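Local structure of dipeptide Epimerase (Enterococcus faecalis V583, 3JVA) at residues B[4-9]-B[34-39]. The protein belongs to the mandelate racemase/muconate lactonizing enzyme family of the enolase superfamily, binding magnesium in its barrel domain and carrying a separate N-terminal capping domain. Residues are numbered along the deposited sequence; the frame is centred on the assembly and turned at random.
Sequences KQVHVR and VEIETE
At the edge of the imidazole of H7, close to the ring plane, lies OE1 of E37, 3.4 Å from CE1; the carboxylate plane is turned 54° from the ring, and the carbonyl O of E35 approaches ND1 obliquely. The contact illustrates how alternation along two paired strands separates side chains by face: Q5, H7, E35 and E37 on one, V6, V8, V34 and I36 on the other. With CG of H7 anti to its carbonyl carbon (chi1 -49°) and CG of E37 anti to its backbone N, the two side chains lean toward each other diagonally across the strands.

Between the hydrogen-bonded pair H7 and E35, the bond from E35 N to H7 O measures 2.8 Å and its return, from H7 N to E35 O, is nearly straight at 173°. The regular pattern is interrupted by a classic beta bulge, where K4 N (2.7 Å) and Q5 N (3.2 Å) both donate to E37 O. Here the side chains of K4 and E39 cross at about a right angle, the carboxylate against the aliphatic base of K4: K4 CG lies 3.1 Å from E39 OE2, while K4 NZ stays 4.8 Å from E39 OE1, too far for a salt bridge. Q5 turns its amide back on its own strand: OE1 accepts V6 N in the amide plane, on a lone pair, and also a bond from Q71 NE2.

On the apolar face, V34 reaches both valines of the partner strand, its CG1 lying 3.6 Å from V6 CG1 and its CG2 3.8 Å from V8 CG2. That face is packed by two helices of the N-terminal domain: V6, V8 and V34 meet helix 59-73, while V34 and I36 also touch helix 96-114. Strand 43-48 continues the antiparallel sheet beyond 34-38, bonding through G44 and G46.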
loop_
_atom_site.group_PDB
_atom_site.type_symbol
_atom_site.label_atom_id
_atom_site.label_comp_id
_atom_site.label_asym_id
_atom_site.label_seq_id
_atom_site.Cartn_x
_atom_site.Cartn_y
_atom_site.Cartn_z
ATOM N N LYS B 4 4.750 -33.805 -40.965
ATOM C CA LYS B 4 3.977 -34.793 -41.711
ATOM C C LYS B 4 3.170 -35.670 -40.766
ATOM O O LYS B 4 1.992 -35.942 -40.999
ATOM C CB LYS B 4 4.901 -35.680 -42.548
ATOM C CG LYS B 4 4.160 -36.774 -43.304
ATOM C CD LYS B 4 5.095 -37.634 -44.131
ATOM C CE LYS B 4 4.314 -38.707 -44.880
ATOM N NZ LYS B 4 5.195 -39.540 -45.744
ATOM N N GLN B 5 3.806 -36.111 -39.690
ATOM C CA GLN B 5 3.126 -36.971 -38.738
ATOM C C GLN B 5 3.793 -36.883 -37.379
ATOM O O GLN B 5 4.965 -36.520 -37.267
ATOM C CB GLN B 5 3.147 -38.419 -39.242
ATOM C CG GLN B 5 2.331 -39.403 -38.411
ATOM C CD GLN B 5 0.881 -38.980 -38.262
ATOM O OE1 GLN B 5 0.533 -38.228 -37.354
ATOM N NE2 GLN B 5 0.030 -39.450 -39.168
ATOM N N VAL B 6 3.024 -37.203 -36.348
ATOM C CA VAL B 6 3.507 -37.186 -34.976
ATOM C C VAL B 6 3.276 -38.580 -34.404
ATOM O O VAL B 6 2.141 -39.039 -34.318
ATOM C CB VAL B 6 2.732 -36.151 -34.126
ATOM C CG1 VAL B 6 3.186 -36.225 -32.672
ATOM C CG2 VAL B 6 2.953 -34.746 -34.687
ATOM N N HIS B 7 4.355 -39.251 -34.021
ATOM C CA HIS B 7 4.273 -40.599 -33.467
ATOM C C HIS B 7 4.584 -40.568 -31.976
ATOM O O HIS B 7 5.494 -39.859 -31.554
ATOM C CB HIS B 7 5.287 -41.509 -34.169
ATOM C CG HIS B 7 5.243 -41.424 -35.663
ATOM N ND1 HIS B 7 6.249 -40.847 -36.408
ATOM C CD2 HIS B 7 4.302 -41.825 -36.551
ATOM C CE1 HIS B 7 5.931 -40.898 -37.690
ATOM N NE2 HIS B 7 4.755 -41.486 -37.804
ATOM N N VAL B 8 3.828 -41.320 -31.179
ATOM C CA VAL B 8 4.087 -41.362 -29.744
ATOM C C VAL B 8 4.119 -42.794 -29.230
ATOM O O VAL B 8 3.370 -43.651 -29.701
ATOM C CB VAL B 8 3.035 -40.561 -28.927
ATOM C CG1 VAL B 8 1.678 -41.235 -28.998
ATOM C CG2 VAL B 8 3.497 -40.436 -27.471
ATOM N N ARG B 9 5.005 -43.048 -28.271
ATOM C CA ARG B 9 5.131 -44.371 -27.686
ATOM C C ARG B 9 5.338 -44.235 -26.185
ATOM O O ARG B 9 5.681 -43.166 -25.688
ATOM C CB ARG B 9 6.324 -45.121 -28.298
ATOM C CG ARG B 9 7.717 -44.635 -27.855
ATOM C CD ARG B 9 8.801 -45.499 -28.504
ATOM N NE ARG B 9 10.184 -45.210 -28.105
ATOM C CZ ARG B 9 10.765 -45.655 -26.991
ATOM N NH1 ARG B 9 10.089 -46.408 -26.131
ATOM N NH2 ARG B 9 12.050 -45.400 -26.764
ATOM N N VAL B 34 7.960 -38.909 -28.017
ATOM C CA VAL B 34 7.374 -38.499 -29.283
ATOM C C VAL B 34 8.424 -38.338 -30.364
ATOM O O VAL B 34 9.572 -37.971 -30.099
ATOM C CB VAL B 34 6.622 -37.152 -29.141
ATOM C CG1 VAL B 34 5.992 -36.755 -30.478
ATOM C CG2 VAL B 34 5.545 -37.268 -28.079
ATOM N N GLU B 35 8.020 -38.640 -31.590
ATOM C CA GLU B 35 8.890 -38.490 -32.736
ATOM C C GLU B 35 8.069 -37.721 -33.755
ATOM O O GLU B 35 7.036 -38.208 -34.222
ATOM C CB GLU B 35 9.290 -39.859 -33.297
ATOM C CG GLU B 35 10.133 -40.685 -32.340
ATOM C CD GLU B 35 10.504 -42.042 -32.911
ATOM O OE1 GLU B 35 11.031 -42.078 -34.044
ATOM O OE2 GLU B 35 10.273 -43.065 -32.227
ATOM N N ILE B 36 8.499 -36.501 -34.062
ATOM C CA ILE B 36 7.800 -35.690 -35.042
ATOM C C ILE B 36 8.550 -35.831 -36.354
ATOM O O ILE B 36 9.744 -35.544 -36.429
ATOM C CB ILE B 36 7.753 -34.205 -34.628
ATOM C CG1 ILE B 36 6.976 -34.065 -33.315
ATOM C CG2 ILE B 36 7.091 -33.379 -35.722
ATOM C CD1 ILE B 36 6.718 -32.627 -32.893
ATOM N N GLU B 37 7.844 -36.298 -37.379
ATOM C CA GLU B 37 8.437 -36.492 -38.693
ATOM C C GLU B 37 7.990 -35.383 -39.631
ATOM O O GLU B 37 6.807 -35.063 -39.693
ATOM C CB GLU B 37 8.017 -37.854 -39.258
ATOM C CG GLU B 37 8.269 -38.011 -40.755
ATOM C CD GLU B 37 7.815 -39.359 -41.293
ATOM O OE1 GLU B 37 6.757 -39.856 -40.855
ATOM O OE2 GLU B 37 8.509 -39.917 -42.167
ATOM N N THR B 38 8.939 -34.793 -40.348
ATOM C CA THR B 38 8.622 -33.731 -41.292
ATOM C C THR B 38 8.466 -34.348 -42.674
ATOM O O THR B 38 8.895 -35.478 -42.905
ATOM C CB THR B 38 9.734 -32.670 -41.347
ATOM O OG1 THR B 38 10.964 -33.282 -41.761
ATOM C CG2 THR B 38 9.920 -32.032 -39.975
ATOM N N GLU B 39 7.843 -33.609 -43.585
ATOM C CA GLU B 39 7.632 -34.098 -44.943
ATOM C C GLU B 39 8.954 -34.444 -45.619
ATOM O O GLU B 39 9.031 -35.401 -46.391
ATOM C CB GLU B 39 6.899 -33.046 -45.781
ATOM C CG GLU B 39 5.434 -32.822 -45.411
ATOM C CD GLU B 39 4.559 -34.033 -45.688
ATOM O OE1 GLU B 39 4.879 -34.807 -46.620
ATOM O OE2 GLU B 39 3.537 -34.203 -44.987
#